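Local coordinates for similar to hydroxylamine oxidoreductase (Kuenenia stuttgartiensis, PDB 6H5L), which is a multiheme c-type cytochrome subunit of a 60-heme reductase complex from an anammox bacterium and probably acts as an oxidoreductase, at residues M298-S310 / R462-G474. Residues are numbered along the deposited sequence; the frame is centred on the assembly and turned at random.
With HEC (heme c), chain I.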
loop_
_atom_site.group_PDB
_atom_site.type_symbol
_atom_site.label_atom_id
_atom_site.label_comp_id
_atom_site.label_asym_id
_atom_site.label_seq_id
_atom_site.Cartn_x
_atom_site.Cartn_y
_atom_site.Cartn_z
ATOM N N MET A 298 10.154 31.685 33.988
ATOM C CA MET A 298 11.230 31.580 34.974
ATOM C C MET A 298 12.477 32.368 34.579
ATOM O O MET A 298 13.237 32.792 35.460
ATOM C CB MET A 298 11.595 30.115 35.205
ATOM C CG MET A 298 10.460 29.265 35.755
ATOM S SD MET A 298 9.689 29.969 37.225
ATOM C CE MET A 298 11.056 29.945 38.380
ATOM N N LYS A 299 12.709 32.581 33.286
ATOM C CA LYS A 299 13.947 33.192 32.819
ATOM C C LYS A 299 13.794 34.659 32.413
ATOM O O LYS A 299 14.707 35.203 31.783
ATOM C CB LYS A 299 14.510 32.402 31.640
ATOM C CG LYS A 299 14.685 30.924 31.918
ATOM C CD LYS A 299 15.560 30.267 30.867
ATOM C CE LYS A 299 15.053 30.548 29.461
ATOM N NZ LYS A 299 13.664 30.056 29.235
ATOM N N GLY A 300 12.683 35.310 32.757
ATOM C CA GLY A 300 12.490 36.701 32.372
ATOM C C GLY A 300 13.482 37.635 33.041
ATOM O O GLY A 300 13.808 37.496 34.222
ATOM N N ILE A 301 13.970 38.604 32.259
ATOM C CA ILE A 301 14.940 39.596 32.723
ATOM C C ILE A 301 14.418 41.013 32.562
ATOM O O ILE A 301 14.408 41.794 33.523
ATOM C CB ILE A 301 16.311 39.443 32.007
ATOM C CG1 ILE A 301 16.900 38.034 32.271
ATOM C CG2 ILE A 301 17.275 40.529 32.435
ATOM C CD1 ILE A 301 18.171 37.751 31.482
ATOM N N TRP A 302 14.021 41.350 31.348
ATOM C CA TRP A 302 13.486 42.693 31.035
ATOM C C TRP A 302 11.976 42.650 31.193
ATOM O O TRP A 302 11.367 43.609 30.875
ATOM C CB TRP A 302 13.841 43.115 29.614
ATOM C CG TRP A 302 15.254 43.525 29.377
ATOM C CD1 TRP A 302 16.218 42.776 28.797
ATOM C CD2 TRP A 302 15.867 44.777 29.696
ATOM N NE1 TRP A 302 17.380 43.472 28.718
ATOM C CE2 TRP A 302 17.202 44.700 29.269
ATOM C CE3 TRP A 302 15.428 45.956 30.291
ATOM C CZ2 TRP A 302 18.096 45.750 29.424
ATOM C CZ3 TRP A 302 16.308 46.993 30.440
ATOM C CH2 TRP A 302 17.624 46.890 30.020
ATOM N N ARG A 303 11.488 41.628 31.866
ATOM C CA ARG A 303 10.093 41.186 32.009
ATOM C C ARG A 303 9.153 41.855 31.014
ATOM O O ARG A 303 9.121 41.414 29.926
ATOM C CB ARG A 303 9.695 41.444 33.459
ATOM C CG ARG A 303 10.703 40.906 34.452
ATOM C CD ARG A 303 10.765 39.417 34.611
ATOM N NE ARG A 303 9.466 38.847 34.821
ATOM C CZ ARG A 303 8.933 38.505 35.969
ATOM N NH1 ARG A 303 9.551 38.714 37.099
ATOM N NH2 ARG A 303 7.762 37.925 35.981
ATOM N N MET A 304 8.565 42.990 31.315
ATOM C CA MET A 304 7.584 43.534 30.391
ATOM C C MET A 304 8.157 44.625 29.503
ATOM O O MET A 304 7.553 44.947 28.474
ATOM C CB MET A 304 6.361 44.065 31.148
ATOM C CG MET A 304 5.143 44.325 30.256
ATOM S SD MET A 304 3.630 44.729 31.153
ATOM C CE MET A 304 2.492 45.035 29.801
ATOM N N GLY A 305 9.322 45.167 29.852
ATOM C CA GLY A 305 9.865 46.322 29.176
ATOM C C GLY A 305 9.459 47.641 29.788
ATOM O O GLY A 305 9.834 48.695 29.258
ATOM N N THR A 306 8.707 47.616 30.886
ATOM C CA THR A 306 8.222 48.821 31.544
ATOM C C THR A 306 9.055 49.215 32.754
ATOM O O THR A 306 9.305 50.406 32.962
ATOM C CB THR A 306 6.766 48.634 31.979
ATOM O OG1 THR A 306 6.663 47.482 32.824
ATOM C CG2 THR A 306 5.872 48.446 30.766
ATOM N N VAL A 307 9.486 48.249 33.555
ATOM C CA VAL A 307 10.240 48.568 34.774
ATOM C C VAL A 307 11.611 49.110 34.388
ATOM O O VAL A 307 12.337 48.459 33.615
ATOM C CB VAL A 307 10.364 47.330 35.662
ATOM C CG1 VAL A 307 11.261 47.627 36.850
ATOM C CG2 VAL A 307 8.988 46.875 36.130
ATOM N N PRO A 308 12.008 50.280 34.880
ATOM C CA PRO A 308 13.296 50.858 34.485
ATOM C C PRO A 308 14.453 50.037 35.024
ATOM O O PRO A 308 14.398 49.542 36.159
ATOM C CB PRO A 308 13.269 52.258 35.120
ATOM C CG PRO A 308 11.829 52.509 35.477
ATOM C CD PRO A 308 11.265 51.164 35.793
ATOM N N PRO A 309 15.518 49.866 34.245
ATOM C CA PRO A 309 16.712 49.189 34.765
ATOM C C PRO A 309 17.505 50.092 35.699
ATOM O O PRO A 309 17.577 51.309 35.509
ATOM C CB PRO A 309 17.513 48.865 33.496
ATOM C CG PRO A 309 17.098 49.921 32.523
ATOM C CD PRO A 309 15.643 50.186 32.811
ATOM N N SER A 310 18.108 49.473 36.722
ATOM C CA SER A 310 18.924 50.208 37.685
ATOM C C SER A 310 20.275 50.626 37.123
ATOM O O SER A 310 20.994 51.385 37.783
ATOM C CB SER A 310 19.148 49.370 38.947
ATOM O OG SER A 310 19.951 48.232 38.677
ATOM N N ARG A 462 1.919 56.333 25.538
ATOM C CA ARG A 462 2.082 55.520 24.338
ATOM C C ARG A 462 3.551 55.298 24.004
ATOM O O ARG A 462 3.896 54.294 23.370
ATOM C CB ARG A 462 1.355 56.164 23.159
ATOM C CG ARG A 462 -0.160 56.001 23.198
ATOM C CD ARG A 462 -0.816 56.559 21.946
ATOM N NE ARG A 462 -0.669 58.007 21.853
ATOM C CZ ARG A 462 -1.497 58.877 22.420
ATOM N NH1 ARG A 462 -2.534 58.443 23.125
ATOM N NH2 ARG A 462 -1.290 60.180 22.284
ATOM N N LEU A 463 4.427 56.215 24.419
ATOM C CA LEU A 463 5.852 56.043 24.158
ATOM C C LEU A 463 6.418 54.870 24.950
ATOM O O LEU A 463 7.087 53.995 24.387
ATOM C CB LEU A 463 6.605 57.337 24.482
ATOM C CG LEU A 463 8.050 57.503 23.999
ATOM C CD1 LEU A 463 8.400 58.976 23.882
ATOM C CD2 LEU A 463 9.044 56.808 24.920
ATOM N N TRP A 464 6.160 54.830 26.259
ATOM C CA TRP A 464 6.796 53.832 27.110
ATOM C C TRP A 464 5.966 52.570 27.305
ATOM O O TRP A 464 6.527 51.537 27.687
ATOM C CB TRP A 464 7.139 54.438 28.480
ATOM C CG TRP A 464 5.959 54.730 29.363
ATOM C CD1 TRP A 464 5.289 55.913 29.473
ATOM C CD2 TRP A 464 5.331 53.829 30.282
ATOM N NE1 TRP A 464 4.272 55.800 30.390
ATOM C CE2 TRP A 464 4.278 54.529 30.901
ATOM C CE3 TRP A 464 5.551 52.494 30.636
ATOM C CZ2 TRP A 464 3.446 53.941 31.850
ATOM C CZ3 TRP A 464 4.727 51.912 31.581
ATOM C CH2 TRP A 464 3.689 52.635 32.179
ATOM N N PHE A 465 4.656 52.610 27.047
ATOM C CA PHE A 465 3.818 51.434 27.237
ATOM C C PHE A 465 3.375 50.778 25.936
ATOM O O PHE A 465 2.892 49.641 25.974
ATOM C CB PHE A 465 2.578 51.786 28.076
ATOM C CG PHE A 465 1.871 50.587 28.643
ATOM C CD1 PHE A 465 2.397 49.906 29.729
ATOM C CD2 PHE A 465 0.682 50.139 28.090
ATOM C CE1 PHE A 465 1.753 48.801 30.253
ATOM C CE2 PHE A 465 0.032 49.033 28.610
ATOM C CZ PHE A 465 0.568 48.365 29.694
ATOM N N TRP A 466 3.510 51.451 24.795
ATOM C CA TRP A 466 3.183 50.848 23.508
ATOM C C TRP A 466 4.414 50.672 22.630
ATOM O O TRP A 466 4.757 49.549 22.256
ATOM C CB TRP A 466 2.142 51.699 22.766
ATOM C CG TRP A 466 0.728 51.278 22.966
ATOM C CD1 TRP A 466 0.257 50.382 23.878
ATOM C CD2 TRP A 466 -0.408 51.737 22.226
ATOM N NE1 TRP A 466 -1.107 50.260 23.757
ATOM C CE2 TRP A 466 -1.539 51.082 22.750
ATOM C CE3 TRP A 466 -0.579 52.642 21.172
ATOM C CZ2 TRP A 466 -2.823 51.298 22.253
ATOM C CZ3 TRP A 466 -1.856 52.857 20.682
ATOM C CH2 TRP A 466 -2.961 52.189 21.222
ATOM N N TYR A 467 5.113 51.762 22.321
ATOM C CA TYR A 467 6.127 51.708 21.279
ATOM C C TYR A 467 7.464 51.211 21.812
ATOM O O TYR A 467 8.192 50.519 21.093
ATOM C CB TYR A 467 6.256 53.079 20.624
ATOM C CG TYR A 467 4.939 53.562 20.051
ATOM C CD1 TYR A 467 4.151 52.722 19.271
ATOM C CD2 TYR A 467 4.472 54.843 20.311
ATOM C CE1 TYR A 467 2.944 53.150 18.750
ATOM C CE2 TYR A 467 3.264 55.280 19.796
ATOM C CZ TYR A 467 2.505 54.430 19.016
ATOM O OH TYR A 467 1.303 54.858 18.502
ATOM N N LYS A 468 7.802 51.544 23.058
ATOM C CA LYS A 468 8.967 50.926 23.679
ATOM C C LYS A 468 8.780 49.421 23.808
ATOM O O LYS A 468 9.717 48.650 23.571
ATOM C CB LYS A 468 9.240 51.555 25.047
ATOM C CG LYS A 468 10.252 50.777 25.882
ATOM C CD LYS A 468 10.939 51.656 26.918
ATOM C CE LYS A 468 9.959 52.195 27.948
ATOM N NZ LYS A 468 9.361 51.119 28.784
ATOM N N LEU A 469 7.569 48.984 24.162
ATOM C CA LEU A 469 7.325 47.558 24.362
ATOM C C LEU A 469 7.288 46.796 23.042
ATOM O O LEU A 469 7.714 45.637 22.989
ATOM C CB LEU A 469 6.022 47.351 25.136
ATOM C CG LEU A 469 5.907 48.069 26.484
ATOM C CD1 LEU A 469 4.773 47.486 27.310
ATOM C CD2 LEU A 469 7.214 48.002 27.252
ATOM N N GLN A 470 6.783 47.420 21.974
ATOM C CA GLN A 470 6.749 46.744 20.680
ATOM C C GLN A 470 8.148 46.593 20.098
ATOM O O GLN A 470 8.502 45.521 19.594
ATOM C CB GLN A 470 5.834 47.498 19.715
ATOM C CG GLN A 470 4.360 47.368 20.057
ATOM C CD GLN A 470 3.465 48.210 19.173
ATOM O OE1 GLN A 470 3.394 48.003 17.962
ATOM N NE2 GLN A 470 2.772 49.168 19.777
ATOM N N GLY A 471 8.956 47.652 20.157
ATOM C CA GLY A 471 10.348 47.523 19.759
ATOM C C GLY A 471 11.116 46.557 20.637
ATOM O O GLY A 471 12.026 45.872 20.166
ATOM N N TYR A 472 10.764 46.494 21.923
ATOM C CA TYR A 472 11.379 45.527 22.826
ATOM C C TYR A 472 11.088 44.099 22.379
ATOM O O TYR A 472 12.006 43.286 22.220
ATOM C CB TYR A 472 10.882 45.770 24.253
ATOM C CG TYR A 472 11.039 44.608 25.212
ATOM C CD1 TYR A 472 12.250 43.939 25.346
ATOM C CD2 TYR A 472 9.978 44.203 26.010
ATOM C CE1 TYR A 472 12.390 42.887 26.231
ATOM C CE2 TYR A 472 10.110 43.157 26.898
ATOM C CZ TYR A 472 11.315 42.501 27.004
ATOM O OH TYR A 472 11.439 41.457 27.891
ATOM N N LYS A 473 9.809 43.776 22.173
ATOM C CA LYS A 473 9.449 42.423 21.768
ATOM C C LYS A 473 9.948 42.102 20.364
ATOM O O LYS A 473 10.317 40.954 20.090
ATOM C CB LYS A 473 7.935 42.237 21.858
ATOM C CG LYS A 473 7.406 42.266 23.283
ATOM C CD LYS A 473 8.161 41.283 24.163
ATOM C CE LYS A 473 7.576 41.230 25.562
ATOM N NZ LYS A 473 6.173 40.738 25.559
ATOM N N GLY A 474 9.970 43.090 19.469
ATOM C CA GLY A 474 10.531 42.862 18.148
ATOM C C GLY A 474 12.021 42.583 18.189
ATOM O O GLY A 474 12.522 41.728 17.453
HETATM FE FE HEC I . 9.682 35.317 23.911
HETATM C CHA HEC I . 10.739 37.829 25.899
HETATM C CHB HEC I . 6.411 35.898 24.853
HETATM C CHC HEC I . 8.572 32.974 21.656
HETATM C CHD HEC I . 12.920 34.217 23.403
HETATM N NA HEC I . 8.729 36.682 25.073
HETATM C C1A HEC I . 9.400 37.509 25.951
HETATM C C2A HEC I . 8.440 37.975 26.929
HETATM C C3A HEC I . 7.250 37.444 26.644
HETATM C C4A HEC I . 7.406 36.619 25.469
HETATM C CMA HEC I . 5.935 37.666 27.422
HETATM C CAA HEC I . 8.746 38.918 28.101
HETATM C CBA HEC I . 9.201 38.087 29.293
HETATM C CGA HEC I . 10.705 38.048 29.313
HETATM O O1A HEC I . 11.275 36.941 29.141
HETATM O O2A HEC I . 11.332 39.123 29.490
HETATM N NB HEC I . 7.833 34.536 23.395
HETATM C C1B HEC I . 6.609 35.002 23.830
HETATM C C2B HEC I . 5.578 34.400 23.015
HETATM C C3B HEC I . 6.168 33.586 22.137
HETATM C C4B HEC I . 7.602 33.660 22.354
HETATM C CMB HEC I . 4.062 34.628 23.184
HETATM C CAB HEC I . 5.458 32.724 21.071
HETATM C CBB HEC I . 4.745 33.595 20.011
HETATM N NC HEC I . 10.575 33.832 22.789
HETATM C C1C HEC I . 9.933 33.038 21.859
HETATM C C2C HEC I . 10.943 32.422 21.018
HETATM C C3C HEC I . 12.127 32.634 21.604
HETATM C C4C HEC I . 11.932 33.610 22.659
HETATM C CMC HEC I . 10.652 31.295 20.005
HETATM C CAC HEC I . 13.493 32.083 21.130
HETATM C CBC HEC I . 13.897 32.725 19.785
HETATM N ND HEC I . 11.554 35.917 24.566
HETATM C C1D HEC I . 12.765 35.342 24.188
HETATM C C2D HEC I . 13.842 36.120 24.761
HETATM C C3D HEC I . 13.158 37.252 25.539
HETATM C C4D HEC I . 11.739 37.042 25.365
HETATM C CMD HEC I . 15.359 35.872 24.618
HETATM C CAD HEC I . 13.846 38.367 26.353
HETATM C CBD HEC I . 14.238 37.778 27.705
HETATM C CGD HEC I . 14.858 38.836 28.576
HETATM O O1D HEC I . 16.066 39.137 28.388
HETATM O O2D HEC I . 14.145 39.372 29.462
HETATM O O HOH W 1 8.871 52.150 31.233
#
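The propionate end of a heme c pocket is where Tyr472, on helix 455-476, meets Arg303 and Trp302 of the loop that follows strand 291-292. Tyr472 OH donates to Arg303 O at 3.1 Å, from above the carbonyl plane (48° out of it), and the same hydroxyl lies 2.8 Å from HEC O2A. Trp302 CB packs 3.7 Å from Tyr472 CZ, while the indole turns off to hydrogen-bond Asp367 through NE1. In this multiheme cytochrome fold two backbone amides of the loop grip the other propionate: Ile301 N and Trp302 N both donate to HEC O2D, the latter at 2.7 Å and nearly straight (174°). A phenylalanine in place of Tyr472 lacks the hydroxyl, which would probably leave Arg303 O without this donor and HEC O2A without its close polar neighbour. Farther along, Gly305 CA comes within 5.6 Å of Leu469 CA; Gly305 takes a positive phi (91°), suited to glycine, and a side chain there would point at the Tyr472 ring and Leu469. Lys468, its chain folded back at the third and fourth torsions, carries NZ to Trp464 O, on a lone pair, and across to Gly305 O; a water accepting from NZ donates to Thr306 O. An apolar cluster adjoins these polar links: the extended Met304 chain brings CE 3.8 Å from Phe465 CZ, and Thr306 CG2 reaches the Trp464 ring edge at CZ3, 3.7 Å away, and Leu469 CD1 at 3.8 Å.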